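Long-range contacts in MaoC-like dehydratase (Rhodospirillum rubrum, PDB 3EXZ), which probably acts as a lyase that hydrates or dehydrates acyl-thioester substrates, as MaoC-like members of the hot-dog superfamily do: residues L3-L8 with V140-R145; F14-H19 with V69-P74; A24-F29 with G57-A62; T84-P89 with Q134-K139; V100-L105 with C121-L126. All coordinates share one frame; numbering follows the deposited sequence.

Contact 1 of 5, residues L3-L8 with V140-R145; sequences LFLEDL and VVVFRR
Arg145 leans over Phe4 and ends among acidic side chains of the 3-10 turn 5-7. Its CB sits over the centre of the Phe4 ring in a CH-pi contact, 3.5 Å from the centroid. CG comes nearest the Glu6 carboxylate, and bends at chi2 (-100°) and chi3 (-47°) curl the chain back toward residues 3-8: CD lies beside that carboxylate, NE comes 3.2 Å from Phe4 CD2, which lies at the guanidinium edge, near its plane, and CZ lies near Asp7 OD2. At the tip, NH2 is 2.8 Å from Asp7 OD2, a salt bridge of charges alone, since the oxygen stands over the guanidinium face and the two planes are 79° apart. The same OD2 accepts Phe4 N through its anti lone pair. Glu6 OE1, on its syn lone pair, takes Arg145 N at 3.2 Å, while the other oxygen, OE2, faces Arg144 NE in a salt bridge whose placement is doubtful. Leu5 N donates to Phe143 O at 3.1 Å, and Leu8 CD1 meets Val142 CG1 tip to tip. Phe4 also packs on Ala76 and Gln77. The arrangement is a surface salt-bridge network tying the N-terminal 3-10 turn to the residues just after strand 132-143.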
# COMPACT_ATOMS: atom_id res chain seq x y z
N LEU A 3 8.38 -17.91 13.62
CA LEU A 3 9.44 -18.33 12.72
C LEU A 3 10.60 -17.34 12.64
O LEU A 3 10.41 -16.12 12.75
CB LEU A 3 8.87 -18.52 11.30
CG LEU A 3 8.23 -19.88 10.99
CD1 LEU A 3 7.44 -20.38 12.19
CD2 LEU A 3 7.36 -19.79 9.75
N PHE A 4 11.81 -17.87 12.50
CA PHE A 4 12.99 -17.04 12.30
C PHE A 4 13.55 -17.47 10.93
O PHE A 4 13.02 -18.37 10.28
CB PHE A 4 14.04 -17.23 13.38
CG PHE A 4 13.59 -16.81 14.75
CD1 PHE A 4 13.82 -15.51 15.21
CD2 PHE A 4 12.99 -17.73 15.60
CE1 PHE A 4 13.45 -15.15 16.51
CE2 PHE A 4 12.61 -17.37 16.90
CZ PHE A 4 12.85 -16.08 17.35
N LEU A 5 14.63 -16.81 10.50
CA LEU A 5 15.27 -17.09 9.21
C LEU A 5 15.54 -18.58 8.96
O LEU A 5 15.31 -19.09 7.87
CB LEU A 5 16.60 -16.33 9.12
CG LEU A 5 17.07 -15.77 7.77
CD1 LEU A 5 18.58 -15.51 7.83
CD2 LEU A 5 16.74 -16.75 6.65
N GLU A 6 16.02 -19.28 9.99
CA GLU A 6 16.34 -20.70 9.86
C GLU A 6 15.16 -21.57 9.49
O GLU A 6 15.32 -22.61 8.85
CB GLU A 6 16.96 -21.25 11.16
CG GLU A 6 18.30 -20.64 11.56
CD GLU A 6 18.16 -19.37 12.40
OE1 GLU A 6 17.07 -18.76 12.38
OE2 GLU A 6 19.14 -18.99 13.08
N ASP A 7 13.97 -21.14 9.88
CA ASP A 7 12.76 -21.93 9.63
C ASP A 7 12.17 -21.77 8.24
O ASP A 7 11.26 -22.51 7.87
CB ASP A 7 11.69 -21.55 10.66
CG ASP A 7 12.16 -21.70 12.10
OD1 ASP A 7 12.35 -22.86 12.53
OD2 ASP A 7 12.34 -20.67 12.79
N LEU A 8 12.70 -20.83 7.48
CA LEU A 8 12.16 -20.55 6.15
C LEU A 8 12.87 -21.24 5.00
O LEU A 8 14.08 -21.44 5.05
CB LEU A 8 12.20 -19.03 5.92
CG LEU A 8 11.46 -18.13 6.93
CD1 LEU A 8 11.66 -16.65 6.58
CD2 LEU A 8 9.99 -18.48 6.92
N VAL A 140 11.07 -8.72 2.55
CA VAL A 140 11.02 -8.56 3.99
C VAL A 140 12.39 -8.84 4.59
O VAL A 140 13.16 -9.65 4.04
CB VAL A 140 9.93 -9.52 4.58
CG1 VAL A 140 9.80 -9.36 6.07
CG2 VAL A 140 8.60 -9.25 3.90
N VAL A 141 12.72 -8.16 5.68
CA VAL A 141 14.00 -8.34 6.35
C VAL A 141 13.80 -9.33 7.49
O VAL A 141 13.08 -9.05 8.45
CB VAL A 141 14.55 -7.02 6.93
CG1 VAL A 141 16.00 -7.22 7.36
CG2 VAL A 141 14.43 -5.91 5.91
N VAL A 142 14.43 -10.49 7.37
CA VAL A 142 14.32 -11.52 8.38
C VAL A 142 15.65 -11.93 9.00
O VAL A 142 16.58 -12.35 8.29
CB VAL A 142 13.66 -12.80 7.80
CG1 VAL A 142 13.44 -13.82 8.91
CG2 VAL A 142 12.34 -12.45 7.12
N PHE A 143 15.74 -11.80 10.31
CA PHE A 143 16.93 -12.17 11.06
C PHE A 143 16.81 -13.61 11.60
O PHE A 143 15.70 -14.14 11.75
CB PHE A 143 17.11 -11.25 12.27
CG PHE A 143 17.46 -9.83 11.91
CD1 PHE A 143 18.77 -9.38 12.01
CD2 PHE A 143 16.47 -8.94 11.50
CE1 PHE A 143 19.10 -8.07 11.67
CE2 PHE A 143 16.80 -7.63 11.16
CZ PHE A 143 18.11 -7.19 11.25
N ARG A 144 17.94 -14.26 11.86
CA ARG A 144 17.89 -15.59 12.45
C ARG A 144 17.70 -15.40 13.96
O ARG A 144 17.92 -14.31 14.49
CB ARG A 144 19.15 -16.40 12.11
CG ARG A 144 20.45 -15.64 12.07
CD ARG A 144 21.48 -16.43 11.25
NE ARG A 144 21.37 -17.87 11.49
CZ ARG A 144 22.28 -18.77 11.12
NH1 ARG A 144 23.38 -18.40 10.47
NH2 ARG A 144 22.08 -20.05 11.41
N ARG A 145 17.23 -16.44 14.64
CA ARG A 145 16.97 -16.37 16.08
C ARG A 145 18.21 -15.97 16.83
O ARG A 145 19.29 -16.51 16.61
CB ARG A 145 16.45 -17.70 16.63
CG ARG A 145 17.32 -18.91 16.33
CD ARG A 145 16.76 -19.69 15.14
NE ARG A 145 15.33 -19.90 15.29
CZ ARG A 145 14.73 -21.08 15.18
NH1 ARG A 145 15.44 -22.17 14.93
NH2 ARG A 145 13.41 -21.18 15.35

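Contact 2 of 5, residues F14-H19 with V69-P74; sequences FDSARH and VTSGLP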
# COMPACT_ATOMS: atom_id res chain seq x y z
N PHE A 14 2.16 -20.12 3.32
CA PHE A 14 1.50 -19.72 4.56
C PHE A 14 0.09 -19.21 4.26
O PHE A 14 -0.15 -18.58 3.23
CB PHE A 14 2.28 -18.62 5.27
CG PHE A 14 3.64 -19.05 5.71
CD1 PHE A 14 3.81 -19.75 6.91
CD2 PHE A 14 4.74 -18.85 4.89
CE1 PHE A 14 5.06 -20.25 7.27
CE2 PHE A 14 5.99 -19.34 5.25
CZ PHE A 14 6.15 -20.04 6.43
N ASP A 15 -0.82 -19.46 5.19
CA ASP A 15 -2.19 -19.05 5.01
C ASP A 15 -2.74 -18.30 6.18
O ASP A 15 -2.53 -18.68 7.33
CB ASP A 15 -3.04 -20.27 4.68
CG ASP A 15 -3.54 -20.23 3.27
OD1 ASP A 15 -4.63 -19.66 3.06
OD2 ASP A 15 -2.83 -20.73 2.38
N SER A 16 -3.46 -17.22 5.90
CA SER A 16 -4.03 -16.41 6.96
C SER A 16 -5.46 -16.82 7.28
O SER A 16 -6.05 -17.64 6.57
CB SER A 16 -4.06 -14.93 6.53
OG SER A 16 -5.18 -14.66 5.68
N ALA A 17 -5.98 -16.26 8.37
CA ALA A 17 -7.37 -16.46 8.73
C ALA A 17 -8.15 -15.51 7.77
O ALA A 17 -7.56 -14.78 6.96
CB ALA A 17 -7.63 -16.12 10.17
N ARG A 18 -9.47 -15.51 7.90
CA ARG A 18 -10.33 -14.76 7.01
C ARG A 18 -10.82 -13.43 7.54
O ARG A 18 -10.81 -13.20 8.74
CB ARG A 18 -11.53 -15.65 6.61
CG ARG A 18 -11.43 -16.31 5.23
CD ARG A 18 -11.25 -17.82 5.29
NE ARG A 18 -9.85 -18.23 5.17
CZ ARG A 18 -9.40 -19.10 4.26
NH1 ARG A 18 -10.23 -19.65 3.38
NH2 ARG A 18 -8.11 -19.42 4.24
N HIS A 19 -11.21 -12.56 6.63
CA HIS A 19 -11.73 -11.26 7.04
C HIS A 19 -12.85 -10.87 6.08
O HIS A 19 -12.70 -10.98 4.86
CB HIS A 19 -10.61 -10.21 7.03
CG HIS A 19 -11.09 -8.82 7.32
ND1 HIS A 19 -11.22 -8.32 8.60
CD2 HIS A 19 -11.46 -7.82 6.49
CE1 HIS A 19 -11.64 -7.07 8.54
NE2 HIS A 19 -11.80 -6.74 7.27
N VAL A 69 0.10 -9.98 9.60
CA VAL A 69 0.65 -9.81 10.93
C VAL A 69 0.03 -10.74 11.96
O VAL A 69 0.75 -11.37 12.74
CB VAL A 69 0.50 -8.33 11.41
CG1 VAL A 69 0.68 -8.23 12.91
CG2 VAL A 69 1.53 -7.46 10.71
N THR A 70 -1.29 -10.88 11.92
CA THR A 70 -1.96 -11.70 12.91
C THR A 70 -2.04 -13.19 12.61
O THR A 70 -2.14 -13.99 13.54
CB THR A 70 -3.37 -11.12 13.24
OG1 THR A 70 -4.17 -11.04 12.06
CG2 THR A 70 -3.23 -9.71 13.85
N SER A 71 -1.94 -13.59 11.35
CA SER A 71 -2.00 -15.01 11.04
C SER A 71 -1.26 -15.50 9.80
O SER A 71 -0.70 -16.60 9.81
CB SER A 71 -3.47 -15.46 10.93
OG SER A 71 -4.20 -14.65 10.01
N GLY A 72 -1.23 -14.68 8.76
CA GLY A 72 -0.62 -15.09 7.51
C GLY A 72 0.87 -15.30 7.37
O GLY A 72 1.30 -16.21 6.67
N LEU A 73 1.68 -14.45 8.01
CA LEU A 73 3.12 -14.57 7.98
C LEU A 73 3.54 -14.50 9.45
O LEU A 73 3.65 -13.42 10.06
CB LEU A 73 3.76 -13.43 7.15
CG LEU A 73 4.89 -13.81 6.17
CD1 LEU A 73 5.68 -12.55 5.84
CD2 LEU A 73 5.82 -14.86 6.77
N PRO A 74 3.75 -15.67 10.05
CA PRO A 74 4.13 -15.89 11.45
C PRO A 74 5.55 -15.59 11.88
O PRO A 74 6.12 -16.36 12.64
CB PRO A 74 3.79 -17.36 11.70
CG PRO A 74 3.07 -17.82 10.44
CD PRO A 74 3.65 -16.97 9.36
O HOH W 1 -0.30 -15.59 4.08
O HOH W 2 0.09 -19.02 8.88
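Ser16 and Gly72 bring the two backbones together, their CA atoms 3.7 Å apart, where strand 13-20 passes the C-terminal end of helix 57-72. A wider pi-type turn at 69-72 ends the helix, and Leu73 is the first residue to leave helical angles. With no side chain on Gly72, Ser16 CB can lie 3.6 Å from Gly72 CA; a CB modelled on the glycine would come tight against it. Two waters fill in between the chains: one donates to Ser71 O and Asp15 O, the other lies between Phe14 O and Gly72 O. Ser71 OG, set between its own backbone N and carbonyl carbon (chi1 53°), accepts Ala17 N at 2.9 Å in a nearly straight bond of 176°, and is also hydrogen-bonded to Leu67 O one turn back. Replacing Ser71 by an alanine would probably leave the Ala17 N-H without this acceptor and let the backbone at Ala17 drift from the helix end. At the start of segment 14-19, Phe14 CB comes 3.0 Å from Gly72 O and Phe14 CD1 packs on Pro74 CD at 3.7 Å, the ring and the proline crossing obliquely. Ser16 OG bonds both Ala17 O, in the carbonyl plane, and Val100 N. Strand 13-20 is thus held between strand 97-109, its neighbour in the sheet, and the end of helix 57-72, with Ser16 touching both.

Contact 3 of 5, residues A24-F29 with G57-A62; sequences AAIKAF and GWHTAA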
# COMPACT_ATOMS: atom_id res chain seq x y z
N ALA A 24 -19.83 -0.40 5.06
CA ALA A 24 -19.52 0.69 5.98
C ALA A 24 -18.03 0.82 6.29
O ALA A 24 -17.54 1.94 6.50
CB ALA A 24 -20.32 0.51 7.28
N ALA A 25 -17.32 -0.30 6.30
CA ALA A 25 -15.88 -0.30 6.57
C ALA A 25 -15.14 0.24 5.33
O ALA A 25 -14.11 0.90 5.44
CB ALA A 25 -15.40 -1.72 6.91
N ILE A 26 -15.68 -0.04 4.15
CA ILE A 26 -15.10 0.47 2.91
C ILE A 26 -15.22 2.01 2.94
O ILE A 26 -14.24 2.72 2.69
CB ILE A 26 -15.84 -0.11 1.69
CG1 ILE A 26 -15.49 -1.60 1.58
CG2 ILE A 26 -15.46 0.65 0.43
CD1 ILE A 26 -16.20 -2.35 0.46
N LYS A 27 -16.41 2.53 3.27
CA LYS A 27 -16.65 3.98 3.32
C LYS A 27 -15.88 4.68 4.44
O LYS A 27 -15.38 5.79 4.26
CB LYS A 27 -18.15 4.25 3.46
CG LYS A 27 -18.96 3.65 2.32
CD LYS A 27 -20.45 3.90 2.50
CE LYS A 27 -21.22 3.35 1.32
NZ LYS A 27 -22.69 3.32 1.56
N ALA A 28 -15.81 4.03 5.60
CA ALA A 28 -15.05 4.57 6.73
C ALA A 28 -13.57 4.72 6.31
O ALA A 28 -12.99 5.79 6.47
CB ALA A 28 -15.18 3.64 7.96
N PHE A 29 -12.95 3.66 5.78
CA PHE A 29 -11.55 3.79 5.36
C PHE A 29 -11.39 4.79 4.19
O PHE A 29 -10.50 5.64 4.21
CB PHE A 29 -10.97 2.46 4.92
CG PHE A 29 -9.50 2.49 4.59
CD1 PHE A 29 -8.56 2.12 5.54
CD2 PHE A 29 -9.07 2.95 3.35
CE1 PHE A 29 -7.20 2.13 5.22
CE2 PHE A 29 -7.71 2.96 3.03
CZ PHE A 29 -6.77 2.58 3.97
N GLY A 57 -7.80 0.22 -3.15
CA GLY A 57 -6.71 -0.73 -3.23
C GLY A 57 -5.87 -0.60 -1.95
O GLY A 57 -5.31 -1.59 -1.47
N TRP A 58 -5.83 0.61 -1.38
CA TRP A 58 -5.06 0.87 -0.16
C TRP A 58 -5.73 0.32 1.09
O TRP A 58 -5.08 0.09 2.11
CB TRP A 58 -4.76 2.36 -0.05
CG TRP A 58 -4.00 2.79 -1.24
CD1 TRP A 58 -4.46 3.55 -2.28
CD2 TRP A 58 -2.66 2.42 -1.57
NE1 TRP A 58 -3.48 3.69 -3.23
CE2 TRP A 58 -2.35 3.02 -2.82
CE3 TRP A 58 -1.66 1.68 -0.91
CZ2 TRP A 58 -1.11 2.86 -3.44
CZ3 TRP A 58 -0.42 1.53 -1.53
CH2 TRP A 58 -0.16 2.12 -2.78
N HIS A 59 -7.04 0.10 1.00
CA HIS A 59 -7.80 -0.48 2.10
C HIS A 59 -7.52 -2.00 2.04
O HIS A 59 -7.26 -2.64 3.07
CB HIS A 59 -9.29 -0.17 1.93
CG HIS A 59 -10.14 -0.69 3.03
ND1 HIS A 59 -11.51 -0.79 2.93
CD2 HIS A 59 -9.83 -1.13 4.28
CE1 HIS A 59 -12.01 -1.26 4.06
NE2 HIS A 59 -11.01 -1.47 4.90
N THR A 60 -7.54 -2.57 0.84
CA THR A 60 -7.23 -3.99 0.64
C THR A 60 -5.79 -4.26 1.10
O THR A 60 -5.53 -5.28 1.75
CB THR A 60 -7.42 -4.38 -0.84
OG1 THR A 60 -8.80 -4.25 -1.17
CG2 THR A 60 -6.99 -5.82 -1.10
N ALA A 61 -4.85 -3.36 0.78
CA ALA A 61 -3.46 -3.54 1.19
C ALA A 61 -3.34 -3.51 2.73
O ALA A 61 -2.60 -4.31 3.31
CB ALA A 61 -2.56 -2.43 0.54
N ALA A 62 -4.07 -2.60 3.39
CA ALA A 62 -4.04 -2.50 4.86
C ALA A 62 -4.60 -3.76 5.54
O ALA A 62 -4.03 -4.26 6.51
CB ALA A 62 -4.82 -1.26 5.33
O HOH W 3 -12.09 1.33 0.97
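Phe29 and His59 lie face against face where helix 23-33 crosses helix 57-72, the axes of their short segments 10.3 Å apart and 107° from each other. This is the tight part. The rings form an offset stack, centroids 4.6 Å apart and planes only 8° from parallel, and the two side chains slide past each other in opposite directions. The offset puts each ring over the root of the other: Phe29 CB stands 3.7 Å from the His59 centroid, over its centre, while His59 CA lies over the Phe29 face toward its rim. Phe29 swings CG opposite its own backbone N (chi1 -175°) and His59 does the same, which extends each across the gap. Beyond the stack, Phe29 CE1 touches Ala62 CB and its CZ comes 3.5 Å from Trp58 O. The Phe29 of the second subunit packs on this one, placing the pair near the dimer interface. Toward Ala25 and Ile26 the packing is looser and partly wet. Ala25 O comes 3.3 Å from His59 CE1 and Ile26 CA lies near the same carbon, but the side chains stand farther off, Ala25 CB 4.5 Å from that CE1, and a water bridges Ile26 O to His59 ND1, 2.9 Å from the latter. No direct hydrogen bond joins the two segments, so the chemistry is that of stacked rings and aliphatic CH groups, with the imidazole's polar ND1 served through solvent.

Contact 4 of 5, residues T84-P89 with Q134-K139; sequences TELSWP and QRSTAK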
# COMPACT_ATOMS: atom_id res chain seq x y z
N THR A 84 7.79 -3.40 -2.14
CA THR A 84 6.93 -4.42 -2.73
C THR A 84 6.40 -4.07 -4.11
O THR A 84 6.29 -2.89 -4.48
CB THR A 84 5.67 -4.68 -1.81
OG1 THR A 84 4.96 -5.83 -2.27
CG2 THR A 84 4.71 -3.49 -1.82
N GLU A 85 6.10 -5.11 -4.89
CA GLU A 85 5.49 -4.96 -6.21
C GLU A 85 4.01 -5.24 -5.90
O GLU A 85 3.63 -6.33 -5.47
CB GLU A 85 6.02 -6.00 -7.20
CG GLU A 85 5.43 -5.90 -8.61
CD GLU A 85 3.98 -6.38 -8.74
OE1 GLU A 85 3.55 -7.28 -7.97
OE2 GLU A 85 3.26 -5.87 -9.64
N LEU A 86 3.17 -4.24 -6.17
CA LEU A 86 1.76 -4.32 -5.84
C LEU A 86 0.84 -4.23 -7.04
O LEU A 86 1.06 -3.41 -7.93
CB LEU A 86 1.46 -3.18 -4.85
CG LEU A 86 0.32 -3.30 -3.84
CD1 LEU A 86 0.36 -4.67 -3.16
CD2 LEU A 86 0.43 -2.18 -2.82
N SER A 87 -0.17 -5.08 -7.07
CA SER A 87 -1.16 -5.00 -8.14
C SER A 87 -2.52 -5.45 -7.60
O SER A 87 -2.60 -6.23 -6.65
CB SER A 87 -0.76 -5.85 -9.36
OG SER A 87 -0.64 -7.22 -9.03
N TRP A 88 -3.59 -4.91 -8.19
CA TRP A 88 -4.94 -5.29 -7.80
C TRP A 88 -5.67 -5.75 -9.07
O TRP A 88 -6.24 -4.95 -9.81
CB TRP A 88 -5.69 -4.11 -7.17
CG TRP A 88 -4.98 -3.52 -5.99
CD1 TRP A 88 -5.00 -3.98 -4.69
CD2 TRP A 88 -4.12 -2.38 -5.99
NE1 TRP A 88 -4.22 -3.18 -3.89
CE2 TRP A 88 -3.66 -2.19 -4.66
CE3 TRP A 88 -3.69 -1.49 -6.98
CZ2 TRP A 88 -2.79 -1.16 -4.30
CZ3 TRP A 88 -2.81 -0.45 -6.63
CH2 TRP A 88 -2.38 -0.30 -5.29
N PRO A 89 -5.64 -7.07 -9.34
CA PRO A 89 -6.29 -7.65 -10.53
C PRO A 89 -7.81 -7.52 -10.56
O PRO A 89 -8.38 -7.17 -11.59
CB PRO A 89 -5.86 -9.12 -10.49
CG PRO A 89 -4.60 -9.11 -9.65
CD PRO A 89 -4.89 -8.09 -8.59
N GLN A 134 -5.51 -8.77 -4.75
CA GLN A 134 -4.23 -8.09 -4.56
C GLN A 134 -3.09 -9.07 -4.56
O GLN A 134 -3.20 -10.17 -4.01
CB GLN A 134 -4.16 -7.30 -3.25
CG GLN A 134 -2.85 -6.50 -3.10
CD GLN A 134 -2.71 -5.77 -1.77
OE1 GLN A 134 -2.00 -6.23 -0.86
NE2 GLN A 134 -3.39 -4.64 -1.64
N ARG A 135 -2.00 -8.69 -5.23
CA ARG A 135 -0.79 -9.49 -5.18
C ARG A 135 0.29 -8.51 -4.75
O ARG A 135 0.45 -7.42 -5.32
CB ARG A 135 -0.41 -10.12 -6.52
CG ARG A 135 1.04 -10.56 -6.55
CD ARG A 135 1.31 -11.43 -7.77
NE ARG A 135 0.61 -12.71 -7.67
CZ ARG A 135 0.81 -13.73 -8.50
NH1 ARG A 135 1.68 -13.62 -9.50
NH2 ARG A 135 0.13 -14.86 -8.34
N SER A 136 1.02 -8.90 -3.71
CA SER A 136 2.09 -8.10 -3.16
C SER A 136 3.34 -8.99 -3.11
O SER A 136 3.41 -9.93 -2.32
CB SER A 136 1.71 -7.61 -1.76
OG SER A 136 2.70 -6.78 -1.20
N THR A 137 4.31 -8.72 -3.99
CA THR A 137 5.57 -9.46 -4.00
C THR A 137 6.49 -8.53 -3.20
O THR A 137 7.06 -7.57 -3.71
CB THR A 137 6.09 -9.66 -5.43
OG1 THR A 137 5.10 -10.36 -6.18
CG2 THR A 137 7.38 -10.48 -5.42
N ALA A 138 6.61 -8.83 -1.91
CA ALA A 138 7.39 -8.02 -0.99
C ALA A 138 8.75 -8.56 -0.60
O ALA A 138 8.97 -9.76 -0.62
CB ALA A 138 6.55 -7.79 0.30
N LYS A 139 9.66 -7.65 -0.27
CA LYS A 139 10.97 -8.06 0.22
C LYS A 139 10.93 -7.70 1.71
O LYS A 139 10.78 -6.54 2.09
CB LYS A 139 12.10 -7.32 -0.49
CG LYS A 139 12.25 -7.72 -1.95
CD LYS A 139 13.22 -6.80 -2.67
CE LYS A 139 13.56 -7.34 -4.06
NZ LYS A 139 13.94 -8.78 -4.02
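Thr84 opens the pairing against Ala138, and its OG1, swung opposite the backbone N (chi1 -170°), reaches across to Ser136 OG at 2.7 Å; either hydroxyl could donate. Glu85 follows as a hydrogen-bonded pair with Thr137: Glu85 N gives to Thr137 O at 2.9 Å and Thr137 N returns the bond to Glu85 O. Back on the face of Thr84, Leu86 forms a non-hydrogen-bonded pair with Ser136, and its CD1 rests 3.5 Å from Ser136 CB. The two strands run antiparallel, segment axes 176° apart, at one edge of this chain's five-stranded sheet of the hot-dog fold; Thr84, Leu86 and Ser87 also pair with a strand of the second subunit, so the sheet continues through the dimer. Ser87 N bonds Arg135 O at 3.0 Å and Arg135 N bonds Ser87 O at 2.9 Å. The Arg135 side chain leads away from this strand to a salt bridge with Asp124. Trp88 leaves the strand with its indole alongside the Gln134 side chain, both pointing the same way, ring and amide planes 68° apart. At Gln134, an alanine is likely to open a gap between Leu86 CD1, the indole edge of Trp88 and helix 57-72, where the long side chain now packs against Thr60 and Ala61. Pro89 ends the segment with CD 3.9 Å from Gln134 N.

Contact 5 of 5, residues V100-L105 with C121-L126; sequences VETTVL and CQSDTL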
# COMPACT_ATOMS: atom_id res chain seq x y z
N VAL A 100 -5.28 -14.45 2.97
CA VAL A 100 -4.05 -14.31 2.20
C VAL A 100 -3.24 -15.59 2.13
O VAL A 100 -3.12 -16.32 3.12
CB VAL A 100 -3.15 -13.21 2.80
CG1 VAL A 100 -1.98 -12.91 1.84
CG2 VAL A 100 -3.97 -11.95 3.06
N GLU A 101 -2.73 -15.88 0.92
CA GLU A 101 -1.86 -17.04 0.69
C GLU A 101 -0.45 -16.53 0.32
O GLU A 101 -0.24 -15.95 -0.74
CB GLU A 101 -2.43 -17.93 -0.42
CG GLU A 101 -3.53 -18.85 0.08
CD GLU A 101 -4.20 -19.64 -1.04
OE1 GLU A 101 -3.58 -19.78 -2.12
OE2 GLU A 101 -5.34 -20.12 -0.84
N THR A 102 0.52 -16.76 1.20
CA THR A 102 1.88 -16.27 0.98
C THR A 102 2.89 -17.36 0.63
O THR A 102 2.90 -18.43 1.24
CB THR A 102 2.38 -15.47 2.23
OG1 THR A 102 1.40 -14.47 2.56
CG2 THR A 102 3.71 -14.77 1.94
N THR A 103 3.73 -17.09 -0.37
CA THR A 103 4.76 -18.04 -0.79
C THR A 103 6.14 -17.39 -0.77
O THR A 103 6.30 -16.26 -1.23
CB THR A 103 4.53 -18.55 -2.25
OG1 THR A 103 3.21 -19.10 -2.38
CG2 THR A 103 5.57 -19.62 -2.63
N VAL A 104 7.12 -18.09 -0.19
CA VAL A 104 8.51 -17.61 -0.16
C VAL A 104 9.09 -17.97 -1.54
O VAL A 104 9.14 -19.14 -1.93
CB VAL A 104 9.33 -18.32 0.94
CG1 VAL A 104 10.75 -17.75 0.97
CG2 VAL A 104 8.66 -18.14 2.29
N LEU A 105 9.52 -16.95 -2.28
CA LEU A 105 10.06 -17.12 -3.63
C LEU A 105 11.57 -17.17 -3.65
O LEU A 105 12.17 -17.75 -4.56
CB LEU A 105 9.59 -15.98 -4.54
CG LEU A 105 8.08 -15.80 -4.81
CD1 LEU A 105 7.88 -14.85 -5.99
CD2 LEU A 105 7.45 -17.15 -5.10
N CYS A 121 8.61 -12.48 -0.37
CA CYS A 121 7.33 -13.12 -0.08
C CYS A 121 6.25 -12.63 -1.02
O CYS A 121 6.02 -11.42 -1.13
CB CYS A 121 6.89 -12.82 1.35
SG CYS A 121 8.09 -13.32 2.59
N GLN A 122 5.60 -13.57 -1.69
CA GLN A 122 4.52 -13.21 -2.60
C GLN A 122 3.19 -13.54 -1.94
O GLN A 122 2.82 -14.71 -1.80
CB GLN A 122 4.65 -13.97 -3.92
CG GLN A 122 3.59 -13.60 -4.93
CD GLN A 122 3.88 -14.14 -6.31
OE1 GLN A 122 4.61 -13.52 -7.10
NE2 GLN A 122 3.33 -15.30 -6.62
N SER A 123 2.47 -12.50 -1.53
CA SER A 123 1.17 -12.68 -0.91
C SER A 123 0.03 -12.38 -1.88
O SER A 123 -0.03 -11.30 -2.47
CB SER A 123 1.03 -11.76 0.30
OG SER A 123 2.09 -11.97 1.22
N ASP A 124 -0.85 -13.36 -2.06
CA ASP A 124 -2.01 -13.20 -2.92
C ASP A 124 -3.24 -13.14 -2.01
O ASP A 124 -3.50 -14.07 -1.24
CB ASP A 124 -2.14 -14.37 -3.90
CG ASP A 124 -1.17 -14.27 -5.07
OD1 ASP A 124 -1.16 -15.19 -5.91
OD2 ASP A 124 -0.42 -13.27 -5.16
N THR A 125 -3.96 -12.03 -2.07
CA THR A 125 -5.17 -11.85 -1.28
C THR A 125 -6.30 -12.31 -2.19
O THR A 125 -6.48 -11.81 -3.30
CB THR A 125 -5.35 -10.39 -0.87
OG1 THR A 125 -4.08 -9.87 -0.47
CG2 THR A 125 -6.35 -10.29 0.31
N LEU A 126 -7.07 -13.28 -1.71
CA LEU A 126 -8.15 -13.85 -2.49
C LEU A 126 -9.51 -13.72 -1.82
O LEU A 126 -9.60 -13.70 -0.59
CB LEU A 126 -7.90 -15.36 -2.69
CG LEU A 126 -6.48 -15.86 -3.01
CD1 LEU A 126 -6.40 -17.36 -2.79
CD2 LEU A 126 -6.11 -15.51 -4.44
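Thr102 and Ser123 face each other across a non-hydrogen-bonded antiparallel pair, their OG1 and OG atoms 2.9 Å apart in a hydrogen bond that either could donate. In both, the hydroxyl lies opposite the carbonyl carbon (chi1 -52° and -56°), which turns the two oxygens toward one another; the Thr102 methyl CG2 reaches Cys121 CB on the partner strand at 3.8 Å, passing close to Ser123 OG. On the same face, Val100 divides its branches: CG1 meets Ser123 CB at 3.6 Å, and CG2 meets Thr125 CG2 as the side chains cross. The opposite face is more polar. Leu126 crosses Glu101 at about a right angle, its CD1 lying 3.5 Å from Glu101 OE2; that oxygen is hydrogen-bonded to His99. Leu105 CD1 rests against the amide end of Gln122. Between the faces, Glu101 pairs with Asp124 and Thr103 with Gln122 through backbone bonds, the Gln122 N to Thr103 O bond 2.8 Å long. The two strands form a beta hairpin in the middle of the sheet, with strand 13-20 beyond 97-109, strand 132-143 beyond 116-126, and Leu68 of helix 57-72 lying against Thr102 and Ser123.

Overall arrangement
Contacts 4 and 5 are neighbours in the sheet, their centres about 9 Å apart, and share no strand: contact 5 is the 97-109/116-126 hairpin, contact 4 adds 132-143 and the edge strand 81-87. They meet through the backbone bond from Cys121 N to Ala138 O and the Arg135-Asp124 salt bridge. Contact 2, about 10 Å from contact 5, centre to centre, adds the edge strand 13-20, with Phe14 N bonded to Thr102 O. Helix 57-72 takes part in contacts 2 and 3, and Gln134 of contact 4 packs on its Ala61. Contact 1 encloses the others in sequence, touches contact 2 through Leu3, and lies about 30 Å from contact 3, centre to centre. Contacts 1 to 4 all touch the second subunit; contact 5 does not.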